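Local structure of phosphoserine phosphatase RsbX (Bacillus subtilis, 3W42) at residues G87-I95 with Y104-F112. The protein removes phosphate from the stressosome protein RsbS and so acts as a negative regulator of sigma-B in the general stress response. Residues are numbered along the deposited sequence; the frame is centred on the assembly and turned at random. Where two conformers were deposited one is given.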
loop_
_atom_site.group_PDB
_atom_site.type_symbol
_atom_site.label_atom_id
_atom_site.label_comp_id
_atom_site.label_asym_id
_atom_site.label_seq_id
_atom_site.Cartn_x
_atom_site.Cartn_y
_atom_site.Cartn_z
ATOM N N GLY A 87 -0.414 -6.611 -16.193
ATOM C CA GLY A 87 -0.092 -5.337 -15.598
ATOM C C GLY A 87 -0.706 -5.215 -14.259
ATOM O O GLY A 87 -1.529 -6.004 -13.828
ATOM N N ALA A 88 -0.365 -4.109 -13.552
ATOM C CA ALA A 88 -0.899 -3.868 -12.216
ATOM C C ALA A 88 -0.825 -2.405 -11.861
ATOM O O ALA A 88 0.121 -1.707 -12.334
ATOM C CB ALA A 88 -0.128 -4.664 -11.150
ATOM N N THR A 89 -1.692 -1.922 -11.033
ATOM C CA THR A 89 -1.482 -0.686 -10.326
ATOM C C THR A 89 -0.737 -0.999 -9.023
ATOM O O THR A 89 -0.928 -2.093 -8.457
ATOM C CB THR A 89 -2.784 0.103 -10.138
ATOM O OG1 THR A 89 -3.654 -0.728 -9.316
ATOM C CG2 THR A 89 -3.438 0.436 -11.437
ATOM N N ALA A 90 0.139 -0.109 -8.542
ATOM C CA ALA A 90 0.944 -0.468 -7.393
ATOM C C ALA A 90 1.508 0.777 -6.717
ATOM O O ALA A 90 1.739 1.800 -7.356
ATOM C CB ALA A 90 2.138 -1.334 -7.822
ATOM N N SER A 91 1.778 0.624 -5.436
ATOM C CA SER A 91 2.368 1.630 -4.581
ATOM C C SER A 91 3.385 1.000 -3.716
ATOM O O SER A 91 3.182 -0.089 -3.149
ATOM C CB SER A 91 1.328 2.277 -3.721
ATOM O OG SER A 91 0.365 2.922 -4.576
ATOM N N ILE A 92 4.559 1.659 -3.563
ATOM C CA ILE A 92 5.673 1.160 -2.789
ATOM C C ILE A 92 6.140 2.248 -1.823
ATOM O O ILE A 92 6.350 3.396 -2.208
ATOM C CB ILE A 92 6.856 0.760 -3.673
ATOM C CG1 ILE A 92 6.389 -0.302 -4.692
ATOM C CG2 ILE A 92 7.978 0.105 -2.836
ATOM C CD1 ILE A 92 7.519 -0.756 -5.672
ATOM N N LEU A 93 6.250 1.891 -0.540
ATOM C CA LEU A 93 6.605 2.778 0.553
ATOM C C LEU A 93 7.789 2.203 1.297
ATOM O O LEU A 93 7.766 1.040 1.713
ATOM C CB LEU A 93 5.424 2.908 1.494
ATOM C CG LEU A 93 5.610 3.726 2.769
ATOM C CD1 LEU A 93 5.889 5.196 2.461
ATOM C CD2 LEU A 93 4.426 3.601 3.695
ATOM N N LYS A 94 8.798 3.019 1.564
ATOM C CA LYS A 94 9.903 2.684 2.459
ATOM C C LYS A 94 9.972 3.723 3.556
ATOM O O LYS A 94 9.727 4.910 3.323
ATOM C CB LYS A 94 11.227 2.597 1.706
ATOM C CG LYS A 94 11.404 1.306 0.882
ATOM C CD LYS A 94 12.627 1.312 -0.034
ATOM C CE LYS A 94 13.949 1.459 0.724
ATOM N NZ LYS A 94 14.391 0.245 1.370
ATOM N N ILE A 95 10.321 3.284 4.755
ATOM C CA ILE A 95 10.444 4.150 5.924
ATOM C C ILE A 95 11.747 3.863 6.615
ATOM O O ILE A 95 12.069 2.725 6.901
ATOM C CB ILE A 95 9.270 4.025 6.892
ATOM C CG1 ILE A 95 7.933 4.139 6.185
ATOM C CG2 ILE A 95 9.489 5.005 8.028
ATOM C CD1 ILE A 95 6.682 3.968 7.080
ATOM N N TYR A 104 8.262 7.227 -1.294
ATOM C CA TYR A 104 7.053 6.670 -1.874
ATOM C C TYR A 104 7.037 6.834 -3.349
ATOM O O TYR A 104 7.324 7.928 -3.882
ATOM C CB TYR A 104 5.811 7.405 -1.262
ATOM C CG TYR A 104 4.492 6.934 -1.784
ATOM C CD1 TYR A 104 4.001 5.670 -1.400
ATOM C CD2 TYR A 104 3.763 7.678 -2.697
ATOM C CE1 TYR A 104 2.769 5.230 -1.882
ATOM C CE2 TYR A 104 2.536 7.212 -3.197
ATOM C CZ TYR A 104 2.060 5.984 -2.769
ATOM O OH TYR A 104 0.869 5.477 -3.221
ATOM N N CYS A 105 6.652 5.781 -4.077
ATOM C CA CYS A 105 6.507 5.838 -5.514
ATOM C C CYS A 105 5.340 4.947 -5.888
ATOM O O CYS A 105 5.199 3.840 -5.372
ATOM C CB CYS A 105 7.760 5.435 -6.216
ATOM S SG CYS A 105 7.807 5.678 -7.992
ATOM N N SER A 106 4.528 5.402 -6.842
ATOM C CA SER A 106 3.285 4.744 -7.223
ATOM C C SER A 106 2.973 4.989 -8.675
ATOM O O SER A 106 3.277 6.071 -9.220
ATOM C CB SER A 106 2.203 5.321 -6.323
ATOM O OG SER A 106 0.924 4.827 -6.624
ATOM N N VAL A 107 2.285 4.020 -9.298
ATOM C CA VAL A 107 1.607 4.242 -10.579
ATOM C C VAL A 107 0.228 3.581 -10.473
ATOM O O VAL A 107 0.148 2.401 -10.149
ATOM C CB VAL A 107 2.372 3.672 -11.775
ATOM C CG1 VAL A 107 1.583 3.842 -13.064
ATOM C CG2 VAL A 107 3.773 4.353 -11.889
ATOM N N GLY A 108 -0.813 4.348 -10.762
ATOM C CA GLY A 108 -2.142 3.811 -10.757
ATOM C C GLY A 108 -2.964 4.250 -9.590
ATOM O O GLY A 108 -2.787 5.331 -9.041
ATOM N N ASN A 109 -3.970 3.432 -9.243
ATOM C CA ASN A 109 -5.057 3.819 -8.372
ATOM C C ASN A 109 -4.986 3.209 -6.993
ATOM O O ASN A 109 -5.985 3.282 -6.253
ATOM C CB ASN A 109 -6.407 3.554 -9.053
ATOM C CG ASN A 109 -6.713 2.077 -9.118
ATOM O OD1 ASN A 109 -5.827 1.231 -8.902
ATOM N ND2 ASN A 109 -7.971 1.787 -9.417
ATOM N N VAL A 110 -3.844 2.706 -6.581
ATOM C CA VAL A 110 -3.636 2.330 -5.209
ATOM C C VAL A 110 -3.243 3.569 -4.445
ATOM O O VAL A 110 -2.304 4.300 -4.844
ATOM C CB VAL A 110 -2.507 1.208 -5.101
ATOM C CG1 VAL A 110 -2.276 0.823 -3.649
ATOM C CG2 VAL A 110 -2.888 0.001 -5.931
ATOM N N ARG A 111 -3.988 3.925 -3.421
ATOM C CA ARG A 111 -3.885 5.217 -2.756
ATOM C C ARG A 111 -3.089 5.134 -1.464
ATOM O O ARG A 111 -3.098 4.114 -0.786
ATOM C CB ARG A 111 -5.252 5.751 -2.460
ATOM C CG ARG A 111 -6.227 5.896 -3.697
ATOM C CD ARG A 111 -5.641 6.641 -4.808
ATOM N NE ARG A 111 -5.372 8.029 -4.496
ATOM C CZ ARG A 111 -6.252 9.037 -4.557
ATOM N NH1 ARG A 111 -7.477 8.805 -5.078
ATOM N NH2 ARG A 111 -5.887 10.264 -4.189
ATOM N N PHE A 112 -2.431 6.221 -1.130
ATOM C CA PHE A 112 -1.655 6.361 0.080
ATOM C C PHE A 112 -2.019 7.685 0.725
ATOM O O PHE A 112 -2.041 8.737 0.068
ATOM C CB PHE A 112 -0.142 6.366 -0.252
ATOM C CG PHE A 112 0.790 6.673 0.877
ATOM C CD1 PHE A 112 0.710 6.072 2.127
ATOM C CD2 PHE A 112 1.890 7.518 0.670
ATOM C CE1 PHE A 112 1.660 6.321 3.095
ATOM C CE2 PHE A 112 2.831 7.777 1.623
ATOM C CZ PHE A 112 2.726 7.183 2.868
#
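With its chi1 near -61°, S91 sets OG beside its own backbone N, while Y104 and, in one of its two conformers, S106 swing their side chains anti to the backbone N, and three hydroxyls converge. In that conformer S91 OG lies 2.9 Å from S106 OG, a provisional hydrogen bond in which either may donate; Y104 OH comes equally close to S91 OG. Small serines suit this non-hydrogen-bonded pair, whose CA atoms are just 4.2 Å apart, and bury hydroxyls that meet one another. The flanking pairs, A90 with V107 and I92 with C105, carry the antiparallel backbone ladder; I92 N to C105 O measures 2.9 Å. Beyond V107 the chain turns at G108, a glycine because any CB would run into T89 CG2, which packs on G108 CA at 3.7 Å. T89 OG1 donates to N109 OD1 at 3.0 Å, nearly in line with the C=O bond, and weakly to D44 O; N109 ND2 bonds D156, which like D44 is a manganese ligand, making the asparagine second-shell. L93 crosses F112 at about a right angle, CD1 3.8 Å from CZ and CD2 3.9 Å from CE1, and F112 CD2 sits over the Y104 ring face. In the PPM-type sandwich, apolar I92 and C105 suit the face against helix 71-81, strand 37-45 flanks 88-95, and L93, V110 and F112 fill the core between sheets, packing on strand 150-154 where the chain enters strand 111-115.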